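Local coordinates for glycosyl hydrolase family 2, TIM barrel domain protein (Parabacteroides merdae ATCC 43184, PDB 6DXU) that probably hydrolyses beta-glucuronide conjugates in the human gut, acting as a beta-glucuronidase of glycoside hydrolase family 2, at residues D335-M343 against V614-K622; D518-E526 against S786-N796. One frame throughout, in Å; residues are numbered along the deposited sequence.

Contact 1: D335-M343 against V614-K622; sequences DHAGVAQAM and VVERDFTPK
Arg617 grips Asp335 side-on in a two-pronged salt bridge, with NE 2.8 Å from Asp335 OD2 and NH2 2.8 Å from Asp335 OD1. Both oxygens lie close to the guanidinium plane, but the carboxylate is rotated 39° against it; OD1 is met on its syn side, whereas OD2 is approached from above its plane. Arg617 reaches this far because CG stands anti to its backbone N (chi1 -164°) and the chain runs extended to NE. Tyr187 OH and the backbone N of Ser597 also hold the carboxylate, a buried charge with several partners. The tight packing continues at His336, whose CE1 sits over the centre of the Phe619 ring, 3.3 Å from Phe619 CE2, with the ring planes inclined at 45°. Over one face of the imidazole lies Arg617 O, which also accepts a hydrogen bond from Ala337 N at 3.0 Å. His336 ND1 is hydrogen-bonded to Lys594 NZ, and Met343 CE approaches Phe619 CZ at 4.1 Å.

The partly exposed flank is looser. Ala337 CB meets Asp618 CB at 3.9 Å, and water fills in the polar links: one molecule joins His336 NE2 to Asp618 O, another accepts from both Gly338 N and Arg617 NH1. NH1 also bonds Leu783 O. Asp618 is itself fixed by an Asx turn, its OD1 taking the backbone N and hydroxyl of Thr620. The contact is a worked example of a buried salt bridge joining two loops of a TIM barrel, one between strand 323-331 and helix 345-357, the other leading into helix 623-632.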
loop_
_atom_site.group_PDB
_atom_site.type_symbol
_atom_site.label_atom_id
_atom_site.label_comp_id
_atom_site.label_asym_id
_atom_site.label_seq_id
_atom_site.Cartn_x
_atom_site.Cartn_y
_atom_site.Cartn_z
ATOM N N ASP D 335 17.718 -1.003 -34.174
ATOM C CA ASP D 335 19.081 -0.771 -33.708
ATOM C C ASP D 335 19.892 -0.282 -34.894
ATOM O O ASP D 335 19.705 -0.781 -36.006
ATOM C CB ASP D 335 19.686 -2.056 -33.131
ATOM C CG ASP D 335 21.097 -1.864 -32.606
ATOM O OD1 ASP D 335 21.301 -0.966 -31.761
ATOM O OD2 ASP D 335 21.991 -2.648 -33.000
ATOM N N HIS D 336 20.753 0.718 -34.672
ATOM C CA HIS D 336 21.540 1.265 -35.774
ATOM C C HIS D 336 22.831 1.898 -35.258
ATOM O O HIS D 336 22.934 2.311 -34.097
ATOM C CB HIS D 336 20.740 2.297 -36.584
ATOM C CG HIS D 336 21.376 2.647 -37.899
ATOM N ND1 HIS D 336 21.321 1.810 -38.992
ATOM C CD2 HIS D 336 22.095 3.727 -38.288
ATOM C CE1 HIS D 336 21.976 2.360 -40.003
ATOM N NE2 HIS D 336 22.458 3.525 -39.602
ATOM N N ALA D 337 23.828 1.947 -36.137
ATOM C CA ALA D 337 25.117 2.518 -35.785
ATOM C C ALA D 337 24.955 3.944 -35.267
ATOM O O ALA D 337 24.227 4.755 -35.849
ATOM C CB ALA D 337 26.042 2.497 -37.012
ATOM N N GLY D 338 25.616 4.233 -34.152
ATOM C CA GLY D 338 25.658 5.566 -33.598
ATOM C C GLY D 338 24.475 5.978 -32.740
ATOM O O GLY D 338 24.604 6.932 -31.968
ATOM N N VAL D 339 23.334 5.291 -32.832
ATOM C CA VAL D 339 22.101 5.768 -32.210
ATOM C C VAL D 339 21.372 4.681 -31.427
ATOM O O VAL D 339 20.388 4.971 -30.741
ATOM C CB VAL D 339 21.155 6.363 -33.274
ATOM C CG1 VAL D 339 21.809 7.525 -33.985
ATOM C CG2 VAL D 339 20.707 5.287 -34.259
ATOM N N ALA D 340 21.831 3.431 -31.520
ATOM C CA ALA D 340 21.148 2.291 -30.867
ATOM C C ALA D 340 19.701 2.290 -31.351
ATOM O O ALA D 340 19.461 2.386 -32.568
ATOM C CB ALA D 340 21.322 2.358 -29.340
ATOM N N GLN D 341 18.703 2.228 -30.457
ATOM C CA GLN D 341 17.322 2.101 -30.913
ATOM C C GLN D 341 16.770 3.393 -31.517
ATOM O O GLN D 341 15.724 3.350 -32.175
ATOM C CB GLN D 341 16.416 1.628 -29.756
ATOM C CG GLN D 341 14.996 1.253 -30.239
ATOM C CD GLN D 341 14.340 0.197 -29.369
ATOM O OE1 GLN D 341 14.901 -0.241 -28.361
ATOM N NE2 GLN D 341 13.139 -0.217 -29.755
ATOM N N ALA D 342 17.452 4.531 -31.346
ATOM C CA ALA D 342 16.910 5.841 -31.735
ATOM C C ALA D 342 17.073 6.136 -33.237
ATOM O O ALA D 342 17.694 7.120 -33.651
ATOM C CB ALA D 342 17.576 6.922 -30.894
ATOM N N MET D 343 16.461 5.292 -34.064
ATOM C CA MET D 343 16.482 5.516 -35.515
ATOM C C MET D 343 15.475 6.583 -35.925
ATOM O O MET D 343 14.380 6.673 -35.361
ATOM C CB MET D 343 16.185 4.220 -36.260
ATOM C CG MET D 343 17.239 3.144 -36.017
ATOM S SD MET D 343 16.942 1.642 -36.969
ATOM C CE MET D 343 17.289 2.217 -38.639
ATOM N N VAL D 614 23.171 -9.473 -43.379
ATOM C CA VAL D 614 23.708 -9.310 -44.723
ATOM C C VAL D 614 23.996 -7.852 -45.005
ATOM O O VAL D 614 24.475 -7.504 -46.095
ATOM C CB VAL D 614 22.758 -9.934 -45.767
ATOM C CG1 VAL D 614 22.518 -11.384 -45.423
ATOM C CG2 VAL D 614 21.449 -9.163 -45.869
ATOM N N VAL D 615 23.730 -6.988 -44.038
ATOM C CA VAL D 615 24.045 -5.572 -44.106
ATOM C C VAL D 615 24.729 -5.202 -42.800
ATOM O O VAL D 615 24.363 -5.718 -41.735
ATOM C CB VAL D 615 22.764 -4.744 -44.335
ATOM C CG1 VAL D 615 23.074 -3.269 -44.306
ATOM C CG2 VAL D 615 22.112 -5.146 -45.681
ATOM N N GLU D 616 25.744 -4.336 -42.878
ATOM C CA GLU D 616 26.412 -3.873 -41.667
ATOM C C GLU D 616 25.515 -2.897 -40.907
ATOM O O GLU D 616 24.556 -2.336 -41.447
ATOM C CB GLU D 616 27.745 -3.185 -42.003
ATOM C CG GLU D 616 28.763 -4.070 -42.773
ATOM C CD GLU D 616 30.083 -3.336 -43.009
ATOM O OE1 GLU D 616 30.686 -2.882 -42.014
ATOM O OE2 GLU D 616 30.499 -3.188 -44.180
ATOM N N ARG D 617 25.871 -2.665 -39.643
ATOM C CA ARG D 617 25.038 -1.879 -38.741
ATOM C C ARG D 617 24.916 -0.424 -39.177
ATOM O O ARG D 617 24.052 0.294 -38.656
ATOM C CB ARG D 617 25.600 -1.999 -37.309
ATOM C CG ARG D 617 24.652 -1.576 -36.200
ATOM C CD ARG D 617 25.215 -1.965 -34.824
ATOM N NE ARG D 617 24.396 -1.494 -33.706
ATOM C CZ ARG D 617 24.759 -0.512 -32.881
ATOM N NH1 ARG D 617 25.932 0.110 -33.044
ATOM N NH2 ARG D 617 23.949 -0.154 -31.888
ATOM N N ASP D 618 25.732 0.020 -40.143
ATOM C CA ASP D 618 25.661 1.370 -40.679
ATOM C C ASP D 618 25.044 1.427 -42.081
ATOM O O ASP D 618 25.169 2.454 -42.760
ATOM C CB ASP D 618 27.060 1.993 -40.692
ATOM C CG ASP D 618 28.004 1.307 -41.677
ATOM O OD1 ASP D 618 27.609 0.308 -42.332
ATOM O OD2 ASP D 618 29.160 1.758 -41.775
ATOM N N PHE D 619 24.399 0.352 -42.529
ATOM C CA PHE D 619 23.734 0.177 -43.837
ATOM C C PHE D 619 24.688 -0.283 -44.944
ATOM O O PHE D 619 24.229 -0.446 -46.087
ATOM C CB PHE D 619 22.993 1.434 -44.340
ATOM C CG PHE D 619 21.764 1.778 -43.549
ATOM C CD1 PHE D 619 20.938 0.774 -43.063
ATOM C CD2 PHE D 619 21.425 3.104 -43.306
ATOM C CE1 PHE D 619 19.787 1.080 -42.332
ATOM C CE2 PHE D 619 20.274 3.426 -42.582
ATOM C CZ PHE D 619 19.452 2.414 -42.100
ATOM N N THR D 620 25.969 -0.482 -44.675
ATOM C CA THR D 620 26.856 -0.940 -45.747
ATOM C C THR D 620 26.502 -2.374 -46.109
ATOM O O THR D 620 26.578 -3.254 -45.243
ATOM C CB THR D 620 28.322 -0.862 -45.341
ATOM O OG1 THR D 620 28.612 0.451 -44.851
ATOM C CG2 THR D 620 29.219 -1.167 -46.565
ATOM N N PRO D 621 26.126 -2.661 -47.351
ATOM C CA PRO D 621 25.804 -4.046 -47.711
ATOM C C PRO D 621 27.033 -4.934 -47.604
ATOM O O PRO D 621 28.144 -4.532 -47.959
ATOM C CB PRO D 621 25.327 -3.933 -49.166
ATOM C CG PRO D 621 25.129 -2.471 -49.423
ATOM C CD PRO D 621 26.010 -1.740 -48.495
ATOM N N LYS D 622 26.824 -6.149 -47.107
ATOM C CA LYS D 622 27.838 -7.191 -47.161
ATOM C C LYS D 622 27.734 -7.938 -48.489
ATOM O O LYS D 622 26.790 -7.753 -49.257
ATOM C CB LYS D 622 27.684 -8.166 -45.992
ATOM C CG LYS D 622 27.845 -7.542 -44.602
ATOM C CD LYS D 622 27.949 -8.632 -43.550
ATOM C CE LYS D 622 27.635 -8.123 -42.153
ATOM N NZ LYS D 622 27.583 -9.265 -41.185
HETATM O O HOH W 1 24.334 5.030 -41.284
HETATM O O HOH W 2 26.488 2.752 -31.893
#

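Contact 2: D518-E526 against S786-N796; sequences DSHARRHSE and STGSRKVQAYN. With BCN (bicine), chain L.
A single nitrogen of Arg523, NH2, serves two acceptors of the facing segment at once, the side-chain OE1 of Gln793 and the backbone O of Ala794, each at 2.9 Å and nearly straight. The contact is an interdomain seam, joining a loop of the TIM barrel domain, with a type II beta turn from His520 to Arg523, to the family 2 C-terminal domain around strand 791-793. A bend about CG-CD of Arg523 (chi3 -75°) brings the guanidinium almost coplanar with the Gln793 amide, and His520 CD2 lies over one of its faces. Arg523 NH1 donates to bicine O4 at 2.9 Å, while Gln793 NE2 makes two weak bonds to bicine O6 and O21. With an alanine in place of Arg523, Gln793 OE1 is likely to lose this donor, its amide becoming freer to turn, and bicine O4 its bond to NH1. Gln793 O lies in the His520 ring plane, 2.9 Å from His520 NE2, though NE2 meets it from above its carbonyl plane. The edge of Tyr795 is turned to the face of the His520 ring in an offset edge-to-face pair with planes at 71°. Thr787 CG2 packs against Arg522 NE at 3.5 Å. Farther along, the Asn796 amide bonds both polar groups of the His524 backbone: OD1 accepts from His524 N at 2.9 Å, and ND2 donates to His524 O at 2.8 Å.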
loop_
_atom_site.group_PDB
_atom_site.type_symbol
_atom_site.label_atom_id
_atom_site.label_comp_id
_atom_site.label_asym_id
_atom_site.label_seq_id
_atom_site.Cartn_x
_atom_site.Cartn_y
_atom_site.Cartn_z
ATOM N N ASP D 518 27.151 -15.956 -38.961
ATOM C CA ASP D 518 27.861 -14.696 -38.738
ATOM C C ASP D 518 28.939 -14.483 -39.788
ATOM O O ASP D 518 29.653 -15.421 -40.160
ATOM C CB ASP D 518 28.543 -14.663 -37.380
ATOM C CG ASP D 518 27.572 -14.519 -36.242
ATOM O OD1 ASP D 518 27.015 -15.556 -35.838
ATOM O OD2 ASP D 518 27.381 -13.381 -35.754
ATOM N N SER D 519 29.095 -13.232 -40.221
ATOM C CA SER D 519 30.243 -12.861 -41.041
ATOM C C SER D 519 30.773 -11.509 -40.588
ATOM O O SER D 519 30.027 -10.527 -40.511
ATOM C CB SER D 519 29.899 -12.858 -42.537
ATOM O OG SER D 519 28.930 -11.889 -42.905
ATOM N N HIS D 520 32.051 -11.497 -40.235
ATOM C CA HIS D 520 32.805 -10.284 -39.933
ATOM C C HIS D 520 33.027 -9.547 -41.240
ATOM O O HIS D 520 33.821 -9.994 -42.075
ATOM C CB HIS D 520 34.116 -10.702 -39.269
ATOM C CG HIS D 520 34.898 -9.586 -38.639
ATOM N ND1 HIS D 520 34.313 -8.549 -37.943
ATOM C CD2 HIS D 520 36.237 -9.390 -38.545
ATOM C CE1 HIS D 520 35.254 -7.748 -37.475
ATOM N NE2 HIS D 520 36.431 -8.229 -37.838
ATOM N N ALA D 521 32.281 -8.460 -41.449
ATOM C CA ALA D 521 32.277 -7.789 -42.742
ATOM C C ALA D 521 33.692 -7.400 -43.139
ATOM O O ALA D 521 34.440 -6.849 -42.327
ATOM C CB ALA D 521 31.392 -6.544 -42.716
ATOM N N ARG D 522 34.052 -7.704 -44.386
ATOM C CA ARG D 522 35.338 -7.455 -45.033
ATOM C C ARG D 522 36.321 -8.578 -44.742
ATOM O O ARG D 522 37.463 -8.506 -45.212
ATOM C CB ARG D 522 35.976 -6.105 -44.647
ATOM C CG ARG D 522 35.083 -4.913 -44.969
ATOM C CD ARG D 522 35.637 -3.573 -44.472
ATOM N NE ARG D 522 34.795 -2.490 -44.981
ATOM C CZ ARG D 522 34.942 -1.943 -46.192
ATOM N NH1 ARG D 522 35.905 -2.354 -47.011
ATOM N NH2 ARG D 522 34.121 -0.982 -46.592
ATOM N N ARG D 523 35.934 -9.613 -43.999
ATOM C CA ARG D 523 36.806 -10.770 -43.838
ATOM C C ARG D 523 36.458 -11.828 -44.874
ATOM O O ARG D 523 35.288 -12.195 -45.027
ATOM C CB ARG D 523 36.701 -11.365 -42.441
ATOM C CG ARG D 523 37.576 -12.595 -42.239
ATOM C CD ARG D 523 37.359 -13.206 -40.857
ATOM N NE ARG D 523 37.999 -12.431 -39.792
ATOM C CZ ARG D 523 37.738 -12.581 -38.498
ATOM N NH1 ARG D 523 36.831 -13.471 -38.095
ATOM N NH2 ARG D 523 38.374 -11.834 -37.596
ATOM N N HIS D 524 37.474 -12.315 -45.581
ATOM C CA HIS D 524 37.270 -13.279 -46.645
ATOM C C HIS D 524 38.255 -14.427 -46.474
ATOM O O HIS D 524 39.168 -14.378 -45.642
ATOM C CB HIS D 524 37.384 -12.601 -48.016
ATOM C CG HIS D 524 36.488 -11.408 -48.160
ATOM N ND1 HIS D 524 35.168 -11.506 -48.547
ATOM C CD2 HIS D 524 36.723 -10.088 -47.951
ATOM C CE1 HIS D 524 34.629 -10.299 -48.578
ATOM N NE2 HIS D 524 35.552 -9.420 -48.225
ATOM N N SER D 525 38.051 -15.486 -47.257
ATOM C CA SER D 525 38.870 -16.682 -47.107
ATOM C C SER D 525 39.044 -17.364 -48.452
ATOM O O SER D 525 38.096 -17.457 -49.235
ATOM C CB SER D 525 38.252 -17.672 -46.111
ATOM O OG SER D 525 39.062 -18.831 -45.946
ATOM N N GLU D 526 40.275 -17.792 -48.728
ATOM C CA GLU D 526 40.529 -18.637 -49.890
ATOM C C GLU D 526 39.972 -20.048 -49.697
ATOM O O GLU D 526 39.777 -20.760 -50.690
ATOM C CB GLU D 526 42.030 -18.678 -50.210
ATOM C CG GLU D 526 42.599 -17.362 -50.770
ATOM C CD GLU D 526 42.061 -16.986 -52.144
ATOM O OE1 GLU D 526 41.299 -17.769 -52.758
ATOM O OE2 GLU D 526 42.400 -15.883 -52.621
ATOM N N SER D 786 32.804 -3.298 -38.465
ATOM C CA SER D 786 34.207 -3.698 -38.507
ATOM C C SER D 786 35.143 -2.542 -38.867
ATOM O O SER D 786 36.357 -2.682 -38.674
ATOM C CB SER D 786 34.407 -4.860 -39.481
ATOM O OG SER D 786 34.028 -4.489 -40.786
ATOM N N THR D 787 34.627 -1.425 -39.388
ATOM C CA THR D 787 35.453 -0.244 -39.634
ATOM C C THR D 787 35.096 0.918 -38.710
ATOM O O THR D 787 35.544 2.048 -38.942
ATOM C CB THR D 787 35.358 0.205 -41.097
ATOM O OG1 THR D 787 33.993 0.483 -41.432
ATOM C CG2 THR D 787 35.902 -0.886 -42.032
ATOM N N GLY D 788 34.301 0.670 -37.675
ATOM C CA GLY D 788 33.941 1.691 -36.719
ATOM C C GLY D 788 34.078 1.191 -35.294
ATOM O O GLY D 788 33.204 1.443 -34.459
ATOM N N SER D 789 35.158 0.465 -34.998
ATOM C CA SER D 789 35.333 -0.171 -33.700
ATOM C C SER D 789 36.750 0.069 -33.194
ATOM O O SER D 789 37.717 -0.217 -33.908
ATOM C CB SER D 789 35.046 -1.679 -33.784
ATOM O OG SER D 789 33.671 -1.942 -34.072
ATOM N N ARG D 790 36.872 0.554 -31.948
ATOM C CA ARG D 790 38.200 0.831 -31.404
ATOM C C ARG D 790 38.891 -0.419 -30.900
ATOM O O ARG D 790 40.096 -0.378 -30.651
ATOM C CB ARG D 790 38.133 1.871 -30.278
ATOM C CG ARG D 790 37.424 1.424 -29.008
ATOM C CD ARG D 790 37.369 2.572 -28.011
ATOM N NE ARG D 790 36.677 2.189 -26.781
ATOM C CZ ARG D 790 37.243 1.520 -25.784
ATOM N NH1 ARG D 790 38.527 1.177 -25.863
ATOM N NH2 ARG D 790 36.534 1.201 -24.700
ATOM N N LYS D 791 38.152 -1.512 -30.720
ATOM C CA LYS D 791 38.720 -2.844 -30.529
ATOM C C LYS D 791 38.021 -3.766 -31.516
ATOM O O LYS D 791 36.788 -3.833 -31.528
ATOM C CB LYS D 791 38.534 -3.338 -29.093
ATOM C CG LYS D 791 39.371 -2.561 -28.075
ATOM C CD LYS D 791 39.286 -3.163 -26.667
ATOM C CE LYS D 791 40.139 -2.346 -25.697
ATOM N NZ LYS D 791 40.076 -2.868 -24.321
ATOM N N VAL D 792 38.789 -4.430 -32.374
ATOM C CA VAL D 792 38.194 -5.178 -33.486
ATOM C C VAL D 792 39.185 -6.245 -33.931
ATOM O O VAL D 792 40.395 -6.009 -33.955
ATOM C CB VAL D 792 37.803 -4.233 -34.645
ATOM C CG1 VAL D 792 39.063 -3.634 -35.328
ATOM C CG2 VAL D 792 36.916 -4.955 -35.672
ATOM N N GLN D 793 38.670 -7.422 -34.274
ATOM C CA GLN D 793 39.515 -8.452 -34.867
ATOM C C GLN D 793 39.883 -8.041 -36.283
ATOM O O GLN D 793 39.081 -7.431 -36.993
ATOM C CB GLN D 793 38.802 -9.809 -34.890
ATOM C CG GLN D 793 38.762 -10.547 -33.563
ATOM C CD GLN D 793 38.100 -11.910 -33.700
ATOM O OE1 GLN D 793 38.012 -12.445 -34.801
ATOM N NE2 GLN D 793 37.602 -12.465 -32.587
ATOM N N ALA D 794 41.116 -8.346 -36.684
ATOM C CA ALA D 794 41.543 -8.019 -38.036
ATOM C C ALA D 794 40.717 -8.794 -39.060
ATOM O O ALA D 794 40.230 -9.896 -38.793
ATOM C CB ALA D 794 43.031 -8.341 -38.219
ATOM N N TYR D 795 40.549 -8.203 -40.231
ATOM C CA TYR D 795 39.979 -8.899 -41.381
ATOM C C TYR D 795 41.088 -9.050 -42.415
ATOM O O TYR D 795 41.524 -8.062 -43.013
ATOM C CB TYR D 795 38.757 -8.177 -41.944
ATOM C CG TYR D 795 38.747 -6.672 -41.794
ATOM C CD1 TYR D 795 38.328 -6.052 -40.600
ATOM C CD2 TYR D 795 39.119 -5.871 -42.847
ATOM C CE1 TYR D 795 38.311 -4.653 -40.492
ATOM C CE2 TYR D 795 39.106 -4.511 -42.748
ATOM C CZ TYR D 795 38.708 -3.903 -41.575
ATOM O OH TYR D 795 38.695 -2.531 -41.483
ATOM N N ASN D 796 41.559 -10.286 -42.588
ATOM C CA ASN D 796 42.684 -10.600 -43.470
ATOM C C ASN D 796 43.905 -9.737 -43.144
ATOM O O ASN D 796 44.579 -9.186 -44.025
ATOM C CB ASN D 796 42.267 -10.477 -44.931
ATOM C CG ASN D 796 41.133 -11.431 -45.272
ATOM O OD1 ASN D 796 40.033 -11.010 -45.609
ATOM N ND2 ASN D 796 41.399 -12.727 -45.157
HETATM N N1 BCN L . 35.511 -16.196 -33.339
HETATM C C1 BCN L . 36.451 -17.138 -32.762
HETATM C C2 BCN L . 37.789 -16.434 -32.544
HETATM O O21 BCN L . 37.990 -15.312 -33.074
HETATM O O22 BCN L . 38.684 -16.977 -31.841
HETATM C C3 BCN L . 35.268 -16.588 -34.723
HETATM C C4 BCN L . 36.421 -16.159 -35.635
HETATM O O4 BCN L . 36.668 -14.787 -35.482
HETATM C C5 BCN L . 34.245 -16.299 -32.613
HETATM C C6 BCN L . 34.144 -15.203 -31.552
HETATM O O6 BCN L . 35.025 -14.164 -31.890
HETATM O O HOH W 3 39.884 -8.697 -46.896
HETATM O O HOH W 4 33.103 -2.553 -42.097
HETATM O O HOH W 5 40.759 -12.277 -40.731
#

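Overall arrangement
Contacts 1 and 2 interleave along the sequence, their centres 16 Å apart. They also touch directly: Lys622 NZ reaches Ser519 O at 2.8 Å, a probable hydrogen bond, and Glu616 CD packs 3.5 Å from Ala521 CB. Segment 614-622 thus touches the same loop that contact 2 joins to the C-terminal domain. Contact 2 supplies Arg523 and Gln793 to a bicine pocket completed by Asp562, Trp563, Asp603 and Lys766 among others. Bicine is not a substrate, but this pocket, beside the barrel loops, may lie near the active site expected of a family 2 enzyme. Contact 1 lies deeper in the chain, the Arg617 side chain being about 10 Å from a bound sodium ion.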